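Local coordinates for protein DNA methyltransferase (Nicotiana tabacum, PDB 4ONQ) that probably methylates cytosine bases of DNA at the C5 position, with S-adenosyl-L-methionine as the methyl donor, at residues V26-P31 against L86-R91; V222-F227 against L250-N255; V17-L22 against S70-A75. The protein carries 5 engineered substitutions. All coordinates share one frame; numbering follows the deposited sequence.

The three contacts lie in the catalytic domain, and none is pure core. Contact 1 is a surface contact, while contacts 2 and 3 are partly buried. Contacts 1 and 3 tie the N-terminal lead-in to strand 39-45 to the segments that follow strands 79-84 and 66-69. Contact 2 instead joins two helix-to-strand connections further along the chain. Residues of helix 213-220 border all three. Contacts 1 and 2 also touch, with Val222 against Pro87 and Leu223 against Leu86. In contact 1 an arginine reaches one backbone carbonyl and in contact 2 a lysine lies by two, each beside a small apolar patch. Contact 3 is mainly aromatic and apolar packing.

Contact 1. Residues V26-P31 against L86-R91; sequences VRRTLP and LPVENR
Residues 26-31 and 86-91 form a loop-to-loop contact at the protein surface, with Arg28 reaching the backbone of Leu86 and Val26 lying beside Val88. The first loop leads to strand 39-45. The second follows strand 79-84. Their touching parts run in roughly opposed directions, 148° apart, but neither is a strand.

The polar link runs from Arg28 NH2 to Leu86 O at 2.7 Å. It is a weak hydrogen bond, because the N-H...O angle is only 122°. The carbonyl oxygen sits at the edge of the guanidinium, near its plane. Arg28 starts with CG anti to the backbone N (chi1 174°) and stays extended until the bend at chi3, which brings NH2 to this oxygen.

Two apolar side chains sandwich the guanidinium. Val88 CG2 lies over one face, 4.0 Å from Arg28 NH2. Leu30 CD1 lies on the opposite face, off its centre. The other branch of Val88 serves a different neighbour. Val88 CG1 packs 3.4 Å from Val26 O and 4.2 Å from Val26 CG1.

On the exposed side, Arg27 and Glu89 carry opposite charges. Arg27 NE is 4.4 Å from Glu89 OE1, which is too far for a salt bridge, so any attraction is probably modest.

Beneath the contact, Leu86 turns inward to Phe39 and Tyr41 of strand 39-45 and to Leu220 of helix 213-220. Arg28 also rests on His84 of strand 79-84.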
ATOM      1  N   VAL A  26      14.518   6.333  17.419  1.00147.42           N
ATOM      2  CA  VAL A  26      14.404   5.338  16.361  1.00122.47           C
ATOM      3  C   VAL A  26      14.498   3.926  16.946  1.00118.04           C
ATOM      4  O   VAL A  26      14.728   2.963  16.250  1.00110.88           O
ATOM      5  CB  VAL A  26      15.541   5.513  15.375  1.00 87.42           C
ATOM      6  CG1 VAL A  26      15.267   4.763  14.111  1.00 87.90           C
ATOM      7  CG2 VAL A  26      15.728   6.959  15.065  1.00 70.36           C
ATOM      8  N   ARG A  27      14.335   3.812  18.253  1.00117.22           N
ATOM      9  CA  ARG A  27      14.457   2.529  18.937  1.00108.66           C
ATOM     10  C   ARG A  27      13.086   1.900  19.240  1.00100.88           C
ATOM     11  O   ARG A  27      12.063   2.577  19.324  1.00 89.63           O
ATOM     12  CB  ARG A  27      15.293   2.711  20.216  1.00 97.19           C
ATOM     13  CG  ARG A  27      15.555   1.460  21.025  1.00101.28           C
ATOM     14  CD  ARG A  27      16.840   0.807  20.582  1.00107.22           C
ATOM     15  NE  ARG A  27      17.986   1.674  20.832  1.00114.58           N
ATOM     16  CZ  ARG A  27      18.586   1.787  22.012  1.00128.74           C
ATOM     17  NH1 ARG A  27      19.624   2.599  22.156  1.00135.53           N
ATOM     18  NH2 ARG A  27      18.144   1.088  23.049  1.00135.67           N
ATOM     19  N   ARG A  28      13.057   0.586  19.365  1.00 98.23           N
ATOM     20  CA  ARG A  28      11.858  -0.066  19.840  1.00 91.28           C
ATOM     21  C   ARG A  28      12.279  -1.336  20.533  1.00 97.28           C
ATOM     22  O   ARG A  28      13.140  -2.062  20.038  1.00102.94           O
ATOM     23  CB  ARG A  28      10.899  -0.378  18.691  1.00 77.56           C
ATOM     24  CG  ARG A  28       9.696  -1.192  19.134  1.00 72.58           C
ATOM     25  CD  ARG A  28       8.738  -1.462  17.993  1.00 70.65           C
ATOM     26  NE  ARG A  28       9.280  -2.396  17.012  1.00 69.82           N
ATOM     27  CZ  ARG A  28       8.581  -2.877  15.989  1.00 68.26           C
ATOM     28  NH1 ARG A  28       7.316  -2.515  15.829  1.00 67.42           N
ATOM     29  NH2 ARG A  28       9.140  -3.722  15.132  1.00 68.09           N
ATOM     30  N   THR A  29      11.645  -1.609  21.647  1.00 91.60           N
ATOM     31  CA  THR A  29      11.897  -2.838  22.334  1.00 95.45           C
ATOM     32  C   THR A  29      10.670  -3.726  22.205  1.00 94.69           C
ATOM     33  O   THR A  29       9.596  -3.412  22.675  1.00 89.01           O
ATOM     34  CB  THR A  29      12.331  -2.580  23.784  1.00102.97           C
ATOM     35  OG1 THR A  29      13.756  -2.412  23.826  1.00105.22           O
ATOM     36  CG2 THR A  29      11.978  -3.737  24.666  1.00100.17           C
ATOM     37  N   LEU A  30      10.849  -4.825  21.504  1.00101.86           N
ATOM     38  CA  LEU A  30       9.747  -5.743  21.272  1.00 99.21           C
ATOM     39  C   LEU A  30       9.381  -6.490  22.543  1.00101.88           C
ATOM     40  O   LEU A  30      10.258  -7.013  23.236  1.00 95.46           O
ATOM     41  CB  LEU A  30      10.101  -6.752  20.177  1.00 88.24           C
ATOM     42  CG  LEU A  30       9.561  -6.472  18.774  1.00 84.09           C
ATOM     43  CD1 LEU A  30       8.134  -5.957  18.854  1.00 78.35           C
ATOM     44  CD2 LEU A  30      10.454  -5.507  18.011  1.00 89.13           C
ATOM     45  N   PRO A  31       8.082  -6.509  22.869  1.00100.62           N
ATOM     46  CA  PRO A  31       7.566  -7.432  23.884  1.00 98.26           C
ATOM     47  C   PRO A  31       8.067  -8.847  23.612  1.00 94.06           C
ATOM     48  O   PRO A  31       8.153  -9.235  22.450  1.00 95.11           O
ATOM     49  CB  PRO A  31       6.054  -7.354  23.684  1.00100.60           C
ATOM     50  CG  PRO A  31       5.806  -5.990  23.052  1.00 94.88           C
ATOM     51  CD  PRO A  31       7.113  -5.451  22.533  1.00 94.90           C
ATOM     52  N   LEU A  86       9.307  -6.501  13.018  1.00 51.88           N
ATOM     53  CA  LEU A  86      10.537  -6.444  12.236  1.00 51.34           C
ATOM     54  C   LEU A  86      11.563  -5.594  12.954  1.00 53.13           C
ATOM     55  O   LEU A  86      11.202  -4.732  13.752  1.00 54.36           O
ATOM     56  CB  LEU A  86      10.261  -5.801  10.875  1.00 49.36           C
ATOM     57  CG  LEU A  86       9.167  -6.442  10.027  1.00 47.61           C
ATOM     58  CD1 LEU A  86       8.714  -5.503   8.912  1.00 46.07           C
ATOM     59  CD2 LEU A  86       9.669  -7.755   9.461  1.00 47.08           C
ATOM     60  N   PRO A  87      12.853  -5.831  12.669  1.00 53.47           N
ATOM     61  CA  PRO A  87      13.874  -4.876  13.101  1.00 55.05           C
ATOM     62  C   PRO A  87      13.619  -3.537  12.426  1.00 68.04           C
ATOM     63  O   PRO A  87      13.088  -3.493  11.315  1.00 76.69           O
ATOM     64  CB  PRO A  87      15.182  -5.498  12.599  1.00 55.15           C
ATOM     65  CG  PRO A  87      14.777  -6.524  11.589  1.00 53.19           C
ATOM     66  CD  PRO A  87      13.435  -7.011  12.012  1.00 52.73           C
ATOM     67  N   VAL A  88      13.997  -2.458  13.095  1.00 69.79           N
ATOM     68  CA  VAL A  88      13.626  -1.117  12.670  1.00 57.96           C
ATOM     69  C   VAL A  88      14.851  -0.379  12.122  1.00 61.46           C
ATOM     70  O   VAL A  88      14.741   0.637  11.431  1.00 70.47           O
ATOM     71  CB  VAL A  88      12.907  -0.382  13.844  1.00 86.35           C
ATOM     72  CG1 VAL A  88      13.145   1.116  13.834  1.00 92.25           C
ATOM     73  CG2 VAL A  88      11.411  -0.688  13.808  1.00 76.33           C
ATOM     74  N   GLU A  89      16.025  -0.934  12.381  1.00 57.01           N
ATOM     75  CA  GLU A  89      17.264  -0.293  11.958  1.00 68.22           C
ATOM     76  C   GLU A  89      17.826  -0.913  10.682  1.00 64.78           C
ATOM     77  O   GLU A  89      17.498  -2.050  10.335  1.00 60.17           O
ATOM     78  CB  GLU A  89      18.296  -0.338  13.087  1.00 96.68           C
ATOM     79  CG  GLU A  89      17.848   0.397  14.342  1.00110.66           C
ATOM     80  CD  GLU A  89      18.703   0.069  15.549  1.00128.20           C
ATOM     81  OE1 GLU A  89      18.451   0.643  16.631  1.00135.57           O
ATOM     82  OE2 GLU A  89      19.626  -0.763  15.418  1.00129.36           O
ATOM     83  N   ASN A  90      18.672  -0.146   9.996  1.00 71.59           N
ATOM     84  CA  ASN A  90      19.262  -0.547   8.720  1.00 68.12           C
ATOM     85  C   ASN A  90      18.222  -0.739   7.619  1.00 68.71           C
ATOM     86  O   ASN A  90      18.307  -1.674   6.821  1.00 74.15           O
ATOM     87  CB  ASN A  90      20.130  -1.796   8.879  1.00 70.65           C
ATOM     88  CG  ASN A  90      21.216  -1.617   9.921  1.00 75.63           C
ATOM     89  OD1 ASN A  90      21.888  -0.585   9.965  1.00 78.47           O
ATOM     90  ND2 ASN A  90      21.385  -2.620  10.775  1.00 71.07           N
ATOM     91  N   ARG A  91      17.238   0.155   7.593  1.00 59.99           N
ATOM     92  CA  ARG A  91      16.236   0.175   6.540  1.00 62.51           C
ATOM     93  C   ARG A  91      16.768   0.989   5.375  1.00 61.76           C
ATOM     94  O   ARG A  91      17.349   2.054   5.570  1.00 70.03           O
ATOM     95  CB  ARG A  91      14.948   0.827   7.041  1.00 49.45           C
ATOM     96  CG  ARG A  91      14.166   0.015   8.046  1.00 49.72           C
ATOM     97  CD  ARG A  91      13.048   0.855   8.637  1.00 49.92           C
ATOM     98  NE  ARG A  91      12.054   0.036   9.319  1.00 52.39           N
ATOM     99  CZ  ARG A  91      10.977   0.520   9.928  1.00 51.43           C
ATOM    100  NH1 ARG A  91      10.753   1.830   9.942  1.00 50.58           N
ATOM    101  NH2 ARG A  91      10.123  -0.307  10.520  1.00 51.41           N
TER

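Contact 2. Residues V222-F227 against L250-N255; sequences VLKDLF and LGIPLN
Lys224 NZ meets two successive backbone carbonyls. It gives a weak hydrogen bond to Leu250 O at 3.2 Å, and Gly251 O lies 2.7 Å from the same Lys224 NZ. Both carbonyls belong to the Schellman motif that ends helix 242-249. Gly251 leaves the helix with a positive phi of 79°, a value that favours glycine. This helix joins the parallel neighbours 231-236 and 254-260 in a beta-alpha-beta crossover of the Rossmann-like methyltransferase fold. The ammonium group therefore sits at the carbonyl end of a helix, where the helix dipole would be expected to favour a positive charge.

Lys224 reaches this place as a straight chain. CG is anti to the backbone N (chi1 -176°), and the only bend comes at chi4, which turns NZ in toward the carbonyls. On the way, Lys224 CD passes 3.3 Å from Leu250 O.

The root of the lysine packs on Ile252. Lys224 CB is 3.8 Å from Ile252 CG1, and the two side chains meet at a slant. The end of Ile252 reaches the backbone of Lys224. Its CD1 is 3.6 Å from Lys224 N and also touches Leu223 CB at 3.9 Å.

Leu223 and Ile252 both pack on Ile231 of strand 231-236. Leu250 faces Ala217 and Leu220 of helix 213-220, with its side chain about 14 Å from the bound sinefungin. At the far end of the contact, Pro253 CD lies 3.9 Å from Phe227 O.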
ATOM      1  N   VAL A 222      14.758  -4.714   5.597  1.00 54.13           N
ATOM      2  CA  VAL A 222      15.558  -5.366   6.630  1.00 49.71           C
ATOM      3  C   VAL A 222      15.593  -6.886   6.470  1.00 49.49           C
ATOM      4  O   VAL A 222      16.418  -7.560   7.083  1.00 56.89           O
ATOM      5  CB  VAL A 222      15.025  -5.050   8.043  1.00 53.62           C
ATOM      6  CG1 VAL A 222      14.969  -3.547   8.273  1.00 47.60           C
ATOM      7  CG2 VAL A 222      13.648  -5.676   8.244  1.00 59.25           C
ATOM      8  N   LEU A 223      14.698  -7.424   5.648  1.00 48.97           N
ATOM      9  CA  LEU A 223      14.610  -8.869   5.469  1.00 56.63           C
ATOM     10  C   LEU A 223      15.624  -9.406   4.472  1.00 53.06           C
ATOM     11  O   LEU A 223      15.902 -10.604   4.461  1.00 61.89           O
ATOM     12  CB  LEU A 223      13.208  -9.279   5.026  1.00 39.46           C
ATOM     13  CG  LEU A 223      12.080  -9.016   6.014  1.00 46.07           C
ATOM     14  CD1 LEU A 223      10.777  -9.614   5.489  1.00 39.19           C
ATOM     15  CD2 LEU A 223      12.438  -9.586   7.375  1.00 43.50           C
ATOM     16  N   LYS A 224      16.170  -8.527   3.638  1.00 56.24           N
ATOM     17  CA  LYS A 224      17.033  -8.966   2.541  1.00 68.72           C
ATOM     18  C   LYS A 224      18.274  -9.723   3.010  1.00 75.58           C
ATOM     19  O   LYS A 224      18.648 -10.736   2.420  1.00 88.74           O
ATOM     20  CB  LYS A 224      17.441  -7.788   1.656  1.00 60.90           C
ATOM     21  CG  LYS A 224      18.256  -8.191   0.438  1.00 46.23           C
ATOM     22  CD  LYS A 224      18.448  -7.006  -0.499  1.00 51.12           C
ATOM     23  CE  LYS A 224      19.133  -7.433  -1.784  1.00 49.33           C
ATOM     24  NZ  LYS A 224      18.450  -8.617  -2.370  1.00 59.89           N
ATOM     25  N   ASP A 225      18.891  -9.277   4.073  1.00 64.62           N
ATOM     26  CA  ASP A 225      20.066  -9.969   4.505  1.00 71.49           C
ATOM     27  C   ASP A 225      19.701 -11.248   5.192  1.00 66.37           C
ATOM     28  O   ASP A 225      20.424 -12.200   5.157  1.00 65.97           O
ATOM     29  CB  ASP A 225      20.886  -9.101   5.446  1.00 94.13           C
ATOM     30  CG  ASP A 225      21.970  -8.354   4.732  1.00113.09           C
ATOM     31  OD1 ASP A 225      22.255  -8.735   3.577  1.00115.50           O
ATOM     32  OD2 ASP A 225      22.547  -7.403   5.307  1.00123.95           O
ATOM     33  N   LEU A 226      18.551 -11.265   5.829  1.00 60.53           N
ATOM     34  CA  LEU A 226      18.153 -12.410   6.631  1.00 55.60           C
ATOM     35  C   LEU A 226      17.824 -13.663   5.820  1.00 52.74           C
ATOM     36  O   LEU A 226      18.005 -14.776   6.308  1.00 59.80           O
ATOM     37  CB  LEU A 226      16.973 -12.041   7.531  1.00 53.05           C
ATOM     38  CG  LEU A 226      17.228 -10.932   8.552  1.00 50.39           C
ATOM     39  CD1 LEU A 226      15.945 -10.596   9.297  1.00 45.67           C
ATOM     40  CD2 LEU A 226      18.319 -11.345   9.526  1.00 48.89           C
ATOM     41  N   PHE A 227      17.352 -13.499   4.588  1.00 59.99           N
ATOM     42  CA  PHE A 227      16.857 -14.652   3.833  1.00 52.63           C
ATOM     43  C   PHE A 227      17.423 -14.816   2.427  1.00 51.88           C
ATOM     44  O   PHE A 227      16.703 -14.652   1.441  1.00 56.63           O
ATOM     45  CB  PHE A 227      15.333 -14.628   3.784  1.00 57.66           C
ATOM     46  CG  PHE A 227      14.690 -14.709   5.134  1.00 67.07           C
ATOM     47  CD1 PHE A 227      14.466 -15.934   5.733  1.00 68.80           C
ATOM     48  CD2 PHE A 227      14.311 -13.561   5.806  1.00 63.60           C
ATOM     49  CE1 PHE A 227      13.880 -16.012   6.979  1.00 69.77           C
ATOM     50  CE2 PHE A 227      13.723 -13.634   7.051  1.00 59.76           C
ATOM     51  CZ  PHE A 227      13.506 -14.861   7.636  1.00 64.85           C
ATOM     52  N   LEU A 250      12.871  -5.453  -3.866  1.00 38.65           N
ATOM     53  CA  LEU A 250      13.940  -5.433  -2.881  1.00 40.98           C
ATOM     54  C   LEU A 250      15.028  -6.427  -3.263  1.00 44.84           C
ATOM     55  O   LEU A 250      16.122  -6.415  -2.699  1.00 47.28           O
ATOM     56  CB  LEU A 250      13.391  -5.776  -1.496  1.00 43.47           C
ATOM     57  CG  LEU A 250      12.657  -4.661  -0.751  1.00 40.74           C
ATOM     58  CD1 LEU A 250      11.966  -5.195   0.493  1.00 44.05           C
ATOM     59  CD2 LEU A 250      13.629  -3.571  -0.386  1.00 42.64           C
ATOM     60  N   GLY A 251      14.725  -7.290  -4.224  1.00 43.41           N
ATOM     61  CA  GLY A 251      15.675  -8.300  -4.644  1.00 43.60           C
ATOM     62  C   GLY A 251      15.709  -9.466  -3.676  1.00 43.18           C
ATOM     63  O   GLY A 251      16.657 -10.247  -3.662  1.00 48.18           O
ATOM     64  N   ILE A 252      14.670  -9.576  -2.857  1.00 42.05           N
ATOM     65  CA  ILE A 252      14.530 -10.703  -1.952  1.00 47.63           C
ATOM     66  C   ILE A 252      13.869 -11.864  -2.684  1.00 51.37           C
ATOM     67  O   ILE A 252      12.741 -11.746  -3.148  1.00 43.23           O
ATOM     68  CB  ILE A 252      13.691 -10.331  -0.727  1.00 38.47           C
ATOM     69  CG1 ILE A 252      14.328  -9.142   0.004  1.00 45.69           C
ATOM     70  CG2 ILE A 252      13.548 -11.526   0.190  1.00 38.36           C
ATOM     71  CD1 ILE A 252      13.509  -8.619   1.176  1.00 38.85           C
ATOM     72  N   PRO A 253      14.549 -12.972  -2.805  1.00 48.27           N
ATOM     73  CA  PRO A 253      14.003 -14.059  -3.581  1.00 39.49           C
ATOM     74  C   PRO A 253      12.787 -14.640  -2.915  1.00 50.87           C
ATOM     75  O   PRO A 253      12.727 -14.726  -1.723  1.00 53.50           O
ATOM     76  CB  PRO A 253      15.142 -15.065  -3.644  1.00 41.24           C
ATOM     77  CG  PRO A 253      16.263 -14.450  -2.963  1.00 42.15           C
ATOM     78  CD  PRO A 253      15.773 -13.363  -2.116  1.00 41.09           C
ATOM     79  N   LEU A 254      11.830 -15.049  -3.713  1.00 42.40           N
ATOM     80  CA  LEU A 254      10.648 -15.649  -3.193  1.00 48.43           C
ATOM     81  C   LEU A 254      10.651 -17.131  -3.426  1.00 49.21           C
ATOM     82  O   LEU A 254      10.639 -17.579  -4.532  1.00 39.91           O
ATOM     83  CB  LEU A 254       9.454 -15.052  -3.895  1.00 45.29           C
ATOM     84  CG  LEU A 254       9.269 -13.572  -3.686  1.00 48.48           C
ATOM     85  CD1 LEU A 254       8.343 -13.009  -4.715  1.00 36.25           C
ATOM     86  CD2 LEU A 254       8.763 -13.287  -2.308  1.00 43.87           C
ATOM     87  N   ASN A 255      10.610 -17.890  -2.357  1.00 57.08           N
ATOM     88  CA  ASN A 255      10.584 -19.313  -2.503  1.00 55.52           C
ATOM     89  C   ASN A 255       9.203 -19.885  -2.449  1.00 52.19           C
ATOM     90  O   ASN A 255       8.776 -20.520  -3.347  1.00 61.04           O
ATOM     91  CB  ASN A 255      11.486 -19.957  -1.462  1.00 59.82           C
ATOM     92  CG  ASN A 255      11.308 -21.432  -1.388  1.00 70.02           C
ATOM     93  OD1 ASN A 255      10.682 -21.937  -0.483  1.00 69.66           O
ATOM     94  ND2 ASN A 255      11.863 -22.142  -2.347  1.00 77.55           N
TER

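Contact 3. Residues V17-L22 against S70-A75; sequences VPTEPL and SKYFCA
Val17 and Pro18 pack against the ring of Phe73 in the apolar part of this contact. Val17 CG1 comes within 3.6 Å of Phe73 CE2. Pro18 CD is 3.5 Å from Phe73 CE1, and the two side chains cross at about a right angle. Val17 CG1 and Pro18 CD both stand oblique to the ring, neither squarely over its face nor at its edge. With CG1 anti to its carbonyl carbon (chi1 -67°), Val17 turns this branch to Phe73 and its CG2 to Tyr72. Val17 CG2 lies 4.0 Å from Tyr72 CB.

The side chain of Thr19 joins through its methyl. Thr19 CG2 is 3.4 Å from Tyr72 O and 3.9 Å from Tyr72 CB.

These residues are presented by two tight bends. Val17 to Glu20 form a type I beta turn, closed by a weak bond from Glu20 N to Val17 O. Residues 70-72 form a short 3-10 segment after strand 66-69, an outermost strand of the central sheet of this methyltransferase domain. Phe73 N bonds back to Ser70 O.

The third kind of contact sets a carboxylate against an aromatic edge. Glu20 OE2 lies near the plane of the Tyr72 ring, 4.0 Å from Tyr72 CE1, and the carboxylate plane is tilted 66° from the ring. Lys71 CG sits over the centre of one ring face. A serine in place of Tyr72 would keep CB near Val17 and Thr19, but is likely to leave Glu20 without its ring edge and open a gap beside Val17 CG2.

Beyond the two segments, helix 213-220 borders the apolar group: Phe73 meets the ring of Tyr218, the planes about 55° apart, and Pro18 touches Tyr218 as well.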
ATOM      1  N   VAL A  17      11.822   7.929   7.935  1.00 61.57           N
ATOM      2  CA  VAL A  17      11.612   7.821   6.499  1.00 62.42           C
ATOM      3  C   VAL A  17      12.895   8.274   5.802  1.00 60.82           C
ATOM      4  O   VAL A  17      13.638   9.092   6.346  1.00 63.00           O
ATOM      5  CB  VAL A  17      10.394   8.661   6.038  1.00 59.71           C
ATOM      6  CG1 VAL A  17       9.098   8.072   6.590  1.00 45.47           C
ATOM      7  CG2 VAL A  17      10.549  10.115   6.458  1.00 48.61           C
ATOM      8  N   PRO A  18      13.166   7.743   4.598  1.00 67.82           N
ATOM      9  CA  PRO A  18      14.451   7.991   3.937  1.00 69.12           C
ATOM     10  C   PRO A  18      14.710   9.451   3.585  1.00 78.80           C
ATOM     11  O   PRO A  18      15.858   9.893   3.567  1.00 82.98           O
ATOM     12  CB  PRO A  18      14.337   7.164   2.651  1.00 56.78           C
ATOM     13  CG  PRO A  18      12.894   7.090   2.386  1.00 60.75           C
ATOM     14  CD  PRO A  18      12.267   6.955   3.740  1.00 63.08           C
ATOM     15  N   THR A  19      13.673  10.218   3.352  1.00 71.40           N
ATOM     16  CA  THR A  19      13.802  11.561   2.848  1.00 71.10           C
ATOM     17  C   THR A  19      13.939  12.654   3.901  1.00 80.66           C
ATOM     18  O   THR A  19      14.046  13.805   3.592  1.00 81.94           O
ATOM     19  CB  THR A  19      12.533  11.863   2.091  1.00 75.53           C
ATOM     20  OG1 THR A  19      12.402  13.267   1.959  1.00 86.23           O
ATOM     21  CG2 THR A  19      11.394  11.356   2.891  1.00 63.79           C
ATOM     22  N   GLU A  20      13.885  12.288   5.152  1.00 85.61           N
ATOM     23  CA  GLU A  20      13.989  13.289   6.154  1.00 81.71           C
ATOM     24  C   GLU A  20      14.921  12.824   7.201  1.00 92.03           C
ATOM     25  O   GLU A  20      15.306  11.678   7.227  1.00 96.78           O
ATOM     26  CB  GLU A  20      12.651  13.519   6.797  1.00 84.02           C
ATOM     27  CG  GLU A  20      11.599  13.786   5.828  1.00 86.36           C
ATOM     28  CD  GLU A  20      11.309  15.215   5.688  1.00 91.61           C
ATOM     29  OE1 GLU A  20      11.484  15.934   6.674  1.00 96.33           O
ATOM     30  OE2 GLU A  20      10.897  15.625   4.598  1.00 86.33           O
ATOM     31  N   PRO A  21      15.278  13.730   8.091  1.00 92.45           N
ATOM     32  CA  PRO A  21      16.202  13.388   9.157  1.00 87.58           C
ATOM     33  C   PRO A  21      15.538  12.485  10.136  1.00 87.03           C
ATOM     34  O   PRO A  21      14.396  12.710  10.460  1.00 90.40           O
ATOM     35  CB  PRO A  21      16.410  14.723   9.828  1.00 72.02           C
ATOM     36  CG  PRO A  21      15.107  15.378   9.680  1.00 69.65           C
ATOM     37  CD  PRO A  21      14.798  15.105   8.254  1.00 78.26           C
ATOM     38  N   LEU A  22      16.271  11.511  10.628  1.00 85.78           N
ATOM     39  CA  LEU A  22      15.763  10.493  11.526  1.00 83.65           C
ATOM     40  C   LEU A  22      15.189  11.179  12.746  1.00 81.33           C
ATOM     41  O   LEU A  22      15.707  12.207  13.177  1.00 83.60           O
ATOM     42  CB  LEU A  22      16.868   9.515  11.932  1.00 88.02           C
ATOM     43  CG  LEU A  22      17.167   8.425  10.902  1.00 87.15           C
ATOM     44  CD1 LEU A  22      17.838   7.235  11.564  1.00 93.61           C
ATOM     45  CD2 LEU A  22      15.889   8.004  10.193  1.00 85.99           C
ATOM     46  N   SER A  70       2.492   7.975   3.316  1.00 42.33           N
ATOM     47  CA  SER A  70       3.234   7.586   2.122  1.00 38.36           C
ATOM     48  C   SER A  70       3.655   8.783   1.286  1.00 38.66           C
ATOM     49  O   SER A  70       4.310   8.625   0.258  1.00 44.90           O
ATOM     50  CB  SER A  70       2.432   6.599   1.277  1.00 37.16           C
ATOM     51  OG  SER A  70       2.354   5.344   1.920  1.00 43.81           O
ATOM     52  N   LYS A  71       3.366   9.962   1.763  1.00 39.68           N
ATOM     53  CA  LYS A  71       3.748  11.141   1.066  1.00 40.18           C
ATOM     54  C   LYS A  71       5.211  11.345   1.158  1.00 45.83           C
ATOM     55  O   LYS A  71       5.783  12.111   0.448  1.00 42.84           O
ATOM     56  CB  LYS A  71       3.053  12.320   1.663  1.00 46.67           C
ATOM     57  CG  LYS A  71       3.703  12.899   2.855  1.00 50.49           C
ATOM     58  CD  LYS A  71       2.828  13.942   3.440  1.00 44.15           C
ATOM     59  CE  LYS A  71       3.471  14.742   4.513  1.00 48.96           C
ATOM     60  NZ  LYS A  71       2.525  15.709   5.061  1.00 54.98           N
ATOM     61  N   TYR A  72       5.824  10.615   2.045  1.00 45.24           N
ATOM     62  CA  TYR A  72       7.274  10.613   2.176  1.00 42.08           C
ATOM     63  C   TYR A  72       7.916   9.588   1.249  1.00 46.80           C
ATOM     64  O   TYR A  72       9.133   9.411   1.254  1.00 51.36           O
ATOM     65  CB  TYR A  72       7.669  10.352   3.628  1.00 44.11           C
ATOM     66  CG  TYR A  72       7.224  11.456   4.557  1.00 44.70           C
ATOM     67  CD1 TYR A  72       7.807  12.711   4.493  1.00 46.09           C
ATOM     68  CD2 TYR A  72       6.218  11.248   5.491  1.00 44.86           C
ATOM     69  CE1 TYR A  72       7.404  13.729   5.332  1.00 47.62           C
ATOM     70  CE2 TYR A  72       5.805  12.259   6.332  1.00 46.42           C
ATOM     71  CZ  TYR A  72       6.405  13.497   6.249  1.00 47.80           C
ATOM     72  OH  TYR A  72       6.008  14.512   7.085  1.00 49.58           O
ATOM     73  N   PHE A  73       7.095   8.922   0.443  1.00 45.10           N
ATOM     74  CA  PHE A  73       7.597   7.894  -0.458  1.00 41.65           C
ATOM     75  C   PHE A  73       7.152   8.097  -1.901  1.00 48.37           C
ATOM     76  O   PHE A  73       7.722   7.506  -2.821  1.00 57.53           O
ATOM     77  CB  PHE A  73       7.203   6.507   0.043  1.00 40.02           C
ATOM     78  CG  PHE A  73       7.812   6.153   1.369  1.00 46.59           C
ATOM     79  CD1 PHE A  73       8.990   5.430   1.433  1.00 48.31           C
ATOM     80  CD2 PHE A  73       7.215   6.556   2.553  1.00 44.96           C
ATOM     81  CE1 PHE A  73       9.554   5.104   2.649  1.00 47.51           C
ATOM     82  CE2 PHE A  73       7.778   6.238   3.771  1.00 42.48           C
ATOM     83  CZ  PHE A  73       8.947   5.508   3.817  1.00 45.04           C
ATOM     84  N   CYS A  74       6.144   8.939  -2.094  1.00 39.96           N
ATOM     85  CA  CYS A  74       5.603   9.192  -3.425  1.00 45.41           C
ATOM     86  C   CYS A  74       4.828  10.493  -3.418  1.00 38.02           C
ATOM     87  O   CYS A  74       4.800  11.196  -2.411  1.00 46.20           O
ATOM     88  CB  CYS A  74       4.692   8.050  -3.875  1.00 36.51           C
ATOM     89  SG  CYS A  74       3.219   7.855  -2.847  1.00 38.84           S
ATOM     90  N   ALA A  75       4.195  10.808  -4.542  1.00 38.11           N
ATOM     91  CA  ALA A  75       3.508  12.081  -4.695  1.00 38.38           C
ATOM     92  C   ALA A  75       2.053  12.042  -4.222  1.00 38.25           C
ATOM     93  O   ALA A  75       1.298  12.981  -4.457  1.00 38.84           O
ATOM     94  CB  ALA A  75       3.590  12.547  -6.131  1.00 40.97           C
TER